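Local coordinates for protein fructose-bisphosphate aldolase (PDB 4TR9) that adopts the TIM-barrel fold of the class I aldolase family and holds the bound compound 38D in a pocket of that barrel, at residues K116-I121 with K152-L157; Q131-L136 with L178-S183; V194-L199 with S218-A223. All blocks are in the same frame, centred on the assembly; numbering follows the deposited sequence. Where two conformers were deposited one is given.

Contact 1 of 3, residues K116-I121 with K152-L157. With 38D (N'-[(E)-(2,4-dichlorophenyl)methylidene]-3,4-dihydroxybenzohydrazide), chain K.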
loop_
_atom_site.group_PDB
_atom_site.type_symbol
_atom_site.label_atom_id
_atom_site.label_comp_id
_atom_site.label_asym_id
_atom_site.label_seq_id
_atom_site.Cartn_x
_atom_site.Cartn_y
_atom_site.Cartn_z
ATOM N N LYS A 116 -16.954 -20.016 4.302
ATOM C CA LYS A 116 -17.220 -20.784 5.517
ATOM C C LYS A 116 -17.753 -19.917 6.655
ATOM O O LYS A 116 -17.613 -20.269 7.826
ATOM C CB LYS A 116 -15.953 -21.505 5.983
ATOM C CG LYS A 116 -15.423 -22.556 5.022
ATOM C CD LYS A 116 -14.158 -23.198 5.575
ATOM C CE LYS A 116 -13.563 -24.196 4.597
ATOM N NZ LYS A 116 -12.290 -24.778 5.107
ATOM N N GLY A 117 -18.357 -18.784 6.314
ATOM C CA GLY A 117 -18.934 -17.907 7.317
ATOM C C GLY A 117 -17.997 -16.803 7.765
ATOM O O GLY A 117 -16.913 -16.630 7.207
ATOM N N LEU A 118 -18.414 -16.058 8.786
ATOM C CA LEU A 118 -17.662 -14.895 9.247
ATOM C C LEU A 118 -16.992 -15.121 10.598
ATOM O O LEU A 118 -17.486 -15.878 11.433
ATOM C CB LEU A 118 -18.581 -13.675 9.330
ATOM C CG LEU A 118 -19.300 -13.264 8.046
ATOM C CD1 LEU A 118 -20.217 -12.082 8.311
ATOM C CD2 LEU A 118 -18.299 -12.936 6.951
ATOM N N VAL A 119 -15.861 -14.451 10.801
ATOM C CA VAL A 119 -15.130 -14.503 12.063
ATOM C C VAL A 119 -14.612 -13.110 12.416
ATOM O O VAL A 119 -14.097 -12.399 11.553
ATOM C CB VAL A 119 -13.947 -15.501 11.999
ATOM C CG1 VAL A 119 -13.031 -15.336 13.202
ATOM C CG2 VAL A 119 -14.457 -16.931 11.911
ATOM N N ASN A 120 -14.766 -12.721 13.680
ATOM C CA ASN A 120 -14.291 -11.423 14.153
ATOM C C ASN A 120 -12.800 -11.214 13.917
ATOM O O ASN A 120 -12.000 -12.132 14.093
ATOM C CB ASN A 120 -14.593 -11.258 15.644
ATOM C CG ASN A 120 -16.055 -10.975 15.917
ATOM O OD1 ASN A 120 -16.717 -10.280 15.149
ATOM N ND2 ASN A 120 -16.565 -11.512 17.019
ATOM N N ILE A 121 -12.434 -10.003 13.514
ATOM C CA ILE A 121 -11.032 -9.634 13.381
ATOM C C ILE A 121 -10.506 -9.134 14.718
ATOM O O ILE A 121 -11.092 -8.232 15.317
ATOM C CB ILE A 121 -10.818 -8.542 12.316
ATOM C CG1 ILE A 121 -11.325 -9.009 10.952
ATOM C CG2 ILE A 121 -9.348 -8.160 12.232
ATOM C CD1 ILE A 121 -11.160 -7.975 9.857
ATOM N N LYS A 152 -19.375 -18.114 -5.128
ATOM C CA LYS A 152 -19.711 -16.903 -4.386
ATOM C C LYS A 152 -19.003 -16.866 -3.031
ATOM O O LYS A 152 -18.716 -17.905 -2.440
ATOM C CB LYS A 152 -21.224 -16.799 -4.194
ATOM C CG LYS A 152 -21.724 -15.377 -4.012
ATOM C CD LYS A 152 -22.811 -15.317 -2.960
ATOM C CE LYS A 152 -22.285 -15.817 -1.629
ATOM N NZ LYS A 152 -23.315 -15.752 -0.565
ATOM N N TRP A 153 -18.738 -15.657 -2.544
ATOM C CA TRP A 153 -17.955 -15.448 -1.330
ATOM C C TRP A 153 -18.369 -14.126 -0.697
ATOM O O TRP A 153 -18.028 -13.056 -1.199
ATOM C CB TRP A 153 -16.460 -15.468 -1.668
ATOM C CG TRP A 153 -15.484 -15.143 -0.559
ATOM C CD1 TRP A 153 -15.337 -13.948 0.085
ATOM C CD2 TRP A 153 -14.471 -16.009 -0.028
ATOM N NE1 TRP A 153 -14.319 -14.026 1.005
ATOM C CE2 TRP A 153 -13.770 -15.280 0.954
ATOM C CE3 TRP A 153 -14.101 -17.336 -0.274
ATOM C CZ2 TRP A 153 -12.718 -15.830 1.686
ATOM C CZ3 TRP A 153 -13.055 -17.881 0.453
ATOM C CH2 TRP A 153 -12.375 -17.129 1.421
ATOM N N ARG A 154 -19.114 -14.203 0.400
ATOM C CA ARG A 154 -19.698 -13.014 1.013
ATOM C C ARG A 154 -18.851 -12.440 2.145
ATOM O O ARG A 154 -18.521 -13.135 3.104
ATOM C CB ARG A 154 -21.101 -13.328 1.534
ATOM C CG ARG A 154 -21.749 -12.192 2.310
ATOM C CD ARG A 154 -23.178 -12.541 2.690
ATOM N NE ARG A 154 -23.815 -11.497 3.487
ATOM C CZ ARG A 154 -23.895 -11.513 4.814
ATOM N NH1 ARG A 154 -24.494 -10.521 5.456
ATOM N NH2 ARG A 154 -23.374 -12.522 5.499
ATOM N N THR A 155 -18.510 -11.162 2.024
ATOM C CA THR A 155 -17.806 -10.446 3.081
ATOM C C THR A 155 -18.677 -9.296 3.572
ATOM O O THR A 155 -19.486 -8.757 2.816
ATOM C CB THR A 155 -16.447 -9.907 2.600
ATOM O OG1 THR A 155 -15.852 -10.842 1.692
ATOM C CG2 THR A 155 -15.513 -9.688 3.780
ATOM N N VAL A 156 -18.516 -8.922 4.836
ATOM C CA VAL A 156 -19.388 -7.924 5.446
ATOM C C VAL A 156 -18.617 -6.754 6.051
ATOM O O VAL A 156 -17.683 -6.947 6.830
ATOM C CB VAL A 156 -20.271 -8.563 6.538
ATOM C CG1 VAL A 156 -21.004 -7.495 7.332
ATOM C CG2 VAL A 156 -21.253 -9.543 5.918
ATOM N N LEU A 157 -19.015 -5.540 5.681
ATOM C CA LEU A 157 -18.463 -4.327 6.276
ATOM C C LEU A 157 -19.566 -3.524 6.958
ATOM O O LEU A 157 -20.723 -3.562 6.542
ATOM C CB LEU A 157 -17.760 -3.466 5.224
ATOM C CG LEU A 157 -16.572 -4.076 4.475
ATOM C CD1 LEU A 157 -17.027 -4.786 3.207
ATOM C CD2 LEU A 157 -15.536 -3.009 4.158
HETATM N N12 38D K . -26.197 -15.345 6.864
HETATM C C13 38D K . -27.019 -14.272 7.348
HETATM C C15 38D K . -26.711 -15.236 9.627
HETATM C C17 38D K . -26.760 -13.891 11.609
HETATM C C20 38D K . -27.068 -12.854 9.470
HETATM C C01 38D K . -26.056 -14.551 2.623
HETATM C C02 38D K . -26.070 -14.247 1.261
HETATM O O03 38D K . -25.990 -12.913 0.807
HETATM C C04 38D K . -26.165 -15.275 0.333
HETATM C C05 38D K . -26.243 -16.590 0.757
HETATM C C06 38D K . -26.229 -16.893 2.107
HETATM O O07 38D K . -26.183 -14.995 -1.052
HETATM C C08 38D K . -26.128 -15.877 3.033
HETATM C C09 38D K . -26.128 -16.252 4.518
HETATM O O10 38D K . -26.108 -17.431 4.851
HETATM N N11 38D K . -26.166 -15.183 5.478
HETATM C C14 38D K . -26.927 -14.107 8.861
HETATM C C16 38D K . -26.623 -15.132 11.007
HETATM CL CL1 38D K . -26.646 -13.789 13.342
HETATM C C19 38D K . -26.980 -12.752 10.853
HETATM CL CL2 38D K . -27.347 -11.408 8.537
#
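Leu118 reaches across to strand 152-157 and meets Val156 and Arg154. From the backbone its CB already points toward the strand. With CG anti to the carbonyl carbon (chi1 -58°), the two methyls divide the work. CD1 lies 3.6 Å from Val156 CG2, where the two side chains cross at about a right angle. CD2 rests 3.9 Å from the backbone O of Arg154. That oxygen accepts a hydrogen bond from Thr130 OG1, so the methyl packs against a carbonyl already in use.

Arg154 carries the contact on to the ligand. Its chain runs extended from CG to NE. Its CD passes 3.4 Å from 38D O03, and NE forms a salt bridge with Glu197 OE1. Val156 CG2 sits 3.3 Å above one face of the guanidinium, toward its rim. 38D N11 lies over the opposite face, 3.9 Å from Arg154 NH2. Leu118 CD1 approaches the same group obliquely, 4.3 Å from NH2. The flat group is therefore held between a methyl and the ligand, while Glu197 limits its rotation. Two residues earlier, Lys152 NZ comes within 3.0 Å of 38D O07 and also forms a salt bridge with Asp40.

Strand 118-120 pairs antiparallel with strand 128-130, outside the parallel barrel sheet. The hairpin follows barrel strand 109-113 and packs over its neighbour 150-157. This is a TIM-barrel ligand pocket, with the barrel strand supplying lysine and arginine and an inserted hairpin packing beside the arginine.

Contact 2 of 3, residues Q131-L136 with L178-S183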
loop_
_atom_site.group_PDB
_atom_site.type_symbol
_atom_site.label_atom_id
_atom_site.label_comp_id
_atom_site.label_asym_id
_atom_site.label_seq_id
_atom_site.Cartn_x
_atom_site.Cartn_y
_atom_site.Cartn_z
ATOM N N GLN A 131 -13.925 -16.764 6.234
ATOM C CA GLN A 131 -13.036 -17.916 6.129
ATOM C C GLN A 131 -13.466 -18.849 5.001
ATOM O O GLN A 131 -14.635 -18.874 4.619
ATOM C CB GLN A 131 -12.992 -18.679 7.453
ATOM C CG GLN A 131 -12.362 -17.901 8.595
ATOM C CD GLN A 131 -12.243 -18.723 9.862
ATOM O OE1 GLN A 131 -13.056 -19.610 10.119
ATOM N NE2 GLN A 131 -11.221 -18.435 10.659
ATOM N N GLY A 132 -12.517 -19.611 4.467
ATOM C CA GLY A 132 -12.820 -20.556 3.406
ATOM C C GLY A 132 -11.711 -20.757 2.392
ATOM O O GLY A 132 -11.922 -21.380 1.351
ATOM N N LEU A 133 -10.525 -20.235 2.689
ATOM C CA LEU A 133 -9.396 -20.352 1.773
ATOM C C LEU A 133 -8.737 -21.726 1.851
ATOM O O LEU A 133 -8.202 -22.221 0.859
ATOM C CB LEU A 133 -8.361 -19.261 2.058
ATOM C CG LEU A 133 -8.753 -17.839 1.652
ATOM C CD1 LEU A 133 -7.656 -16.853 2.020
ATOM C CD2 LEU A 133 -9.052 -17.779 0.162
ATOM N N ASP A 134 -8.781 -22.340 3.029
ATOM C CA ASP A 134 -8.153 -23.642 3.236
ATOM C C ASP A 134 -8.895 -24.746 2.490
ATOM O O ASP A 134 -10.046 -25.056 2.800
ATOM C CB ASP A 134 -8.082 -23.974 4.728
ATOM C CG ASP A 134 -7.298 -22.946 5.517
ATOM O OD1 ASP A 134 -6.510 -22.195 4.904
ATOM O OD2 ASP A 134 -7.465 -22.890 6.753
ATOM N N GLY A 135 -8.226 -25.337 1.504
ATOM C CA GLY A 135 -8.808 -26.409 0.720
ATOM C C GLY A 135 -9.833 -25.921 -0.285
ATOM O O GLY A 135 -10.642 -26.702 -0.787
ATOM N N LEU A 136 -9.799 -24.625 -0.583
ATOM C CA LEU A 136 -10.741 -24.028 -1.523
ATOM C C LEU A 136 -10.544 -24.571 -2.933
ATOM O O LEU A 136 -11.512 -24.872 -3.631
ATOM C CB LEU A 136 -10.606 -22.503 -1.525
ATOM C CG LEU A 136 -11.498 -21.746 -2.512
ATOM C CD1 LEU A 136 -12.966 -22.049 -2.253
ATOM C CD2 LEU A 136 -11.238 -20.250 -2.443
ATOM N N LEU A 178 -11.317 -11.373 -0.530
ATOM C CA LEU A 178 -12.030 -11.506 -1.794
ATOM C C LEU A 178 -11.047 -11.726 -2.937
ATOM O O LEU A 178 -11.340 -12.443 -3.894
ATOM C CB LEU A 178 -12.881 -10.265 -2.065
ATOM C CG LEU A 178 -14.103 -10.047 -1.172
ATOM C CD1 LEU A 178 -14.544 -8.593 -1.219
ATOM C CD2 LEU A 178 -15.239 -10.961 -1.596
ATOM N N ALA A 179 -9.878 -11.105 -2.822
ATOM C CA ALA A 179 -8.851 -11.196 -3.852
ATOM C C ALA A 179 -8.318 -12.617 -4.002
ATOM O O ALA A 179 -8.241 -13.144 -5.113
ATOM C CB ALA A 179 -7.711 -10.237 -3.541
ATOM N N ARG A 180 -7.946 -13.230 -2.882
ATOM C CA ARG A 180 -7.428 -14.594 -2.885
ATOM C C ARG A 180 -8.470 -15.574 -3.411
ATOM O O ARG A 180 -8.168 -16.430 -4.243
ATOM C CB ARG A 180 -6.987 -15.003 -1.478
ATOM C CG ARG A 180 -5.827 -14.192 -0.931
ATOM C CD ARG A 180 -4.509 -14.589 -1.577
ATOM N NE ARG A 180 -4.037 -15.893 -1.117
ATOM C CZ ARG A 180 -4.085 -17.008 -1.839
ATOM N NH1 ARG A 180 -3.631 -18.147 -1.335
ATOM N NH2 ARG A 180 -4.583 -16.984 -3.068
ATOM N N TYR A 181 -9.697 -15.434 -2.923
ATOM C CA TYR A 181 -10.801 -16.301 -3.317
ATOM C C TYR A 181 -11.041 -16.285 -4.822
ATOM O O TYR A 181 -11.234 -17.332 -5.438
ATOM C CB TYR A 181 -12.078 -15.887 -2.580
ATOM C CG TYR A 181 -13.333 -15.915 -3.428
ATOM C CD1 TYR A 181 -14.017 -17.102 -3.658
ATOM C CD2 TYR A 181 -13.842 -14.747 -3.987
ATOM C CE1 TYR A 181 -15.167 -17.127 -4.427
ATOM C CE2 TYR A 181 -14.987 -14.763 -4.759
ATOM C CZ TYR A 181 -15.645 -15.955 -4.974
ATOM O OH TYR A 181 -16.789 -15.973 -5.738
ATOM N N ALA A 182 -11.026 -15.092 -5.405
ATOM C CA ALA A 182 -11.351 -14.933 -6.814
ATOM C C ALA A 182 -10.291 -15.563 -7.713
ATOM O O ALA A 182 -10.613 -16.133 -8.755
ATOM C CB ALA A 182 -11.527 -13.460 -7.149
ATOM N N SER A 183 -9.030 -15.467 -7.304
ATOM C CA SER A 183 -7.932 -16.022 -8.089
ATOM C C SER A 183 -7.965 -17.547 -8.100
ATOM O O SER A 183 -7.715 -18.176 -9.128
ATOM C CB SER A 183 -6.587 -15.532 -7.548
ATOM O OG SER A 183 -6.371 -15.988 -6.225
#
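The backbones of Leu133 and Tyr181 come closest here, with their CA atoms 6.7 Å apart. Residues 131-136 form an irregular link, while 178-183 is one stretch of helix 168-187. A type II beta turn runs from Leu133 to Leu136, closed by Leu136 N to Leu133 O at 3.2 Å. Gly135, with positive phi, is the third residue of the turn and the N-cap of helix 136-146.

The turn brings two leucines to one side of the helix. Leu133 CD2 lies 3.8 Å from Arg180 CB and 3.9 Å from Tyr181 N. Its side chain crosses that of Arg180 at about a right angle. Leu136 has CG anti to its backbone N (chi1 178°), and its CD2 comes 4.1 Å from Tyr181 CA. The same methyl meets the edge of the Tyr181 ring near its plane, 4.4 Å from CD1. That ring stacks with Trp153 of the barrel.

Arg180 uses only its aliphatic base on Leu133. The chain bends at chi2 and chi3, and NE forms a salt bridge with Glu173 of the second subunit. Ser183 OG donates to Arg180 O at 2.7 Å, tilted 30° from the carbonyl plane.

The arrangement is a beta turn leading into a helix and packed on an outer TIM-barrel helix, at the border with another subunit.

Contact 3 of 3, residues V194-L199 with S218-A223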
loop_
_atom_site.group_PDB
_atom_site.type_symbol
_atom_site.label_atom_id
_atom_site.label_comp_id
_atom_site.label_asym_id
_atom_site.label_seq_id
_atom_site.Cartn_x
_atom_site.Cartn_y
_atom_site.Cartn_z
ATOM N N VAL A 194 -17.583 -11.606 -6.527
ATOM C CA VAL A 194 -16.996 -10.836 -5.439
ATOM C C VAL A 194 -18.066 -10.034 -4.708
ATOM O O VAL A 194 -18.679 -9.136 -5.283
ATOM C CB VAL A 194 -15.902 -9.886 -5.954
ATOM C CG1 VAL A 194 -15.311 -9.083 -4.807
ATOM C CG2 VAL A 194 -14.821 -10.673 -6.678
ATOM N N GLU A 195 -18.286 -10.363 -3.439
ATOM C CA GLU A 195 -19.334 -9.712 -2.661
ATOM C C GLU A 195 -18.781 -8.994 -1.432
ATOM O O GLU A 195 -18.663 -9.587 -0.360
ATOM C CB GLU A 195 -20.392 -10.734 -2.235
ATOM C CG GLU A 195 -21.573 -10.135 -1.484
ATOM C CD GLU A 195 -22.570 -11.183 -1.033
ATOM O OE1 GLU A 195 -22.424 -12.357 -1.436
ATOM O OE2 GLU A 195 -23.500 -10.836 -0.273
ATOM N N PRO A 196 -18.422 -7.712 -1.593
ATOM C CA PRO A 196 -18.053 -6.856 -0.463
ATOM C C PRO A 196 -19.266 -6.106 0.082
ATOM O O PRO A 196 -19.365 -4.890 -0.084
ATOM C CB PRO A 196 -17.042 -5.892 -1.082
ATOM C CG PRO A 196 -17.514 -5.743 -2.493
ATOM C CD PRO A 196 -18.158 -7.055 -2.885
ATOM N N GLU A 197 -20.180 -6.828 0.722
ATOM C CA GLU A 197 -21.423 -6.229 1.191
ATOM C C GLU A 197 -21.206 -5.246 2.333
ATOM O O GLU A 197 -20.654 -5.595 3.376
ATOM C CB GLU A 197 -22.413 -7.307 1.636
ATOM C CG GLU A 197 -23.720 -6.736 2.170
ATOM C CD GLU A 197 -24.658 -7.803 2.695
ATOM O OE1 GLU A 197 -24.279 -8.993 2.675
ATOM O OE2 GLU A 197 -25.775 -7.450 3.128
ATOM N N ILE A 198 -21.649 -4.011 2.122
ATOM C CA ILE A 198 -21.664 -3.010 3.176
ATOM C C ILE A 198 -23.068 -2.909 3.761
ATOM O O ILE A 198 -24.016 -2.556 3.059
ATOM C CB ILE A 198 -21.219 -1.633 2.659
ATOM C CG1 ILE A 198 -19.788 -1.701 2.122
ATOM C CG2 ILE A 198 -21.322 -0.598 3.761
ATOM C CD1 ILE A 198 -19.271 -0.381 1.605
ATOM N N LEU A 199 -23.195 -3.228 5.046
ATOM C CA LEU A 199 -24.492 -3.213 5.717
ATOM C C LEU A 199 -25.100 -1.815 5.750
ATOM O O LEU A 199 -24.396 -0.825 5.945
ATOM C CB LEU A 199 -24.359 -3.752 7.141
ATOM C CG LEU A 199 -23.906 -5.206 7.273
ATOM C CD1 LEU A 199 -23.894 -5.635 8.732
ATOM C CD2 LEU A 199 -24.799 -6.118 6.448
ATOM N N SER A 218 -12.660 0.681 -4.291
ATOM C CA SER A 218 -11.339 1.055 -4.779
ATOM C C SER A 218 -10.275 0.099 -4.249
ATOM O O SER A 218 -9.353 -0.282 -4.969
ATOM C CB SER A 218 -11.003 2.492 -4.378
ATOM O OG SER A 218 -9.689 2.839 -4.778
ATOM N N CYS A 219 -10.413 -0.285 -2.985
ATOM C CA CYS A 219 -9.470 -1.197 -2.352
ATOM C C CYS A 219 -9.711 -2.637 -2.793
ATOM O O CYS A 219 -8.772 -3.426 -2.911
ATOM C CB CYS A 219 -9.562 -1.089 -0.829
ATOM S SG CYS A 219 -8.342 -2.077 0.064
ATOM N N VAL A 220 -10.975 -2.974 -3.037
ATOM C CA VAL A 220 -11.336 -4.317 -3.481
ATOM C C VAL A 220 -10.725 -4.620 -4.846
ATOM O O VAL A 220 -10.039 -5.626 -5.015
ATOM C CB VAL A 220 -12.866 -4.501 -3.551
ATOM C CG1 VAL A 220 -13.219 -5.750 -4.345
ATOM C CG2 VAL A 220 -13.456 -4.572 -2.151
ATOM N N PHE A 221 -10.967 -3.740 -5.812
ATOM C CA PHE A 221 -10.424 -3.918 -7.154
ATOM C C PHE A 221 -8.904 -3.809 -7.165
ATOM O O PHE A 221 -8.237 -4.450 -7.977
ATOM C CB PHE A 221 -11.032 -2.902 -8.121
ATOM C CG PHE A 221 -12.386 -3.295 -8.634
ATOM C CD1 PHE A 221 -12.506 -4.103 -9.751
ATOM C CD2 PHE A 221 -13.536 -2.865 -7.996
ATOM C CE1 PHE A 221 -13.751 -4.473 -10.227
ATOM C CE2 PHE A 221 -14.784 -3.230 -8.466
ATOM C CZ PHE A 221 -14.892 -4.036 -9.583
ATOM N N LYS A 222 -8.359 -2.996 -6.266
ATOM C CA LYS A 222 -6.913 -2.889 -6.128
ATOM C C LYS A 222 -6.335 -4.246 -5.754
ATOM O O LYS A 222 -5.404 -4.730 -6.392
ATOM C CB LYS A 222 -6.535 -1.841 -5.081
ATOM C CG LYS A 222 -5.036 -1.666 -4.884
ATOM C CD LYS A 222 -4.343 -1.321 -6.192
ATOM C CE LYS A 222 -2.914 -0.854 -5.958
ATOM N NZ LYS A 222 -2.081 -1.876 -5.265
ATOM N N ALA A 223 -6.909 -4.862 -4.725
ATOM C CA ALA A 223 -6.484 -6.187 -4.294
ATOM C C ALA A 223 -6.737 -7.221 -5.387
ATOM O O ALA A 223 -6.002 -8.200 -5.509
ATOM C CB ALA A 223 -7.199 -6.583 -3.011
#
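Strand 194-198 and helix 218-223 approach most closely at Pro196 and Val220, whose CA atoms are 7.8 Å apart. Val220 is the helix residue that bridges the gap, using one methyl for each strand partner. Its CG1, anti to the backbone N (chi1 165°), meets Val194 CG1 tip to tip at 4.0 Å. Its CG2 lies 4.0 Å from Pro196 CB, at the base of the proline ring. Val194 and Pro196 are two apart along the strand, so both turn their CB toward the helix.

Glu195 between them points away from the helix. Its carboxylate belongs to the 38D pocket, where OE2 makes a weak hydrogen bond to O03 of the ligand. Leu178 of helix 168-187 adds to the apolar layer by touching both Val194 and Pro196.

Strand 191-198, helix 206-226 and strand 235-236 make up a beta-alpha-beta unit of the barrel. No hydrogen bond crosses between these segments. The contact rests on van der Waals packing of buried aliphatic groups. The strand turns these to the helix and Glu195 to the pocket.

Overall arrangement
The three contacts lie on neighbouring parts of one TIM barrel, with centres 11 to 14 Å apart. Contacts 1 and 2 alternate along the chain, and contact 3 follows both. Strands 150-157 and 191-198, from contacts 1 and 3, are neighbours in the parallel sheet. Helix 168-187 of contact 2 connects them in sequence. Leu178 ties the groups together: CD2 meets Thr155 OG1 at 3.3 Å, and CD1 meets Val194 CG1 at 3.7 Å. Contacts 1 and 2 both touch the second subunit. Pocket residues thus sit on the two strands, backed by the helix layer, and the turn and hairpin bring that region to the second subunit.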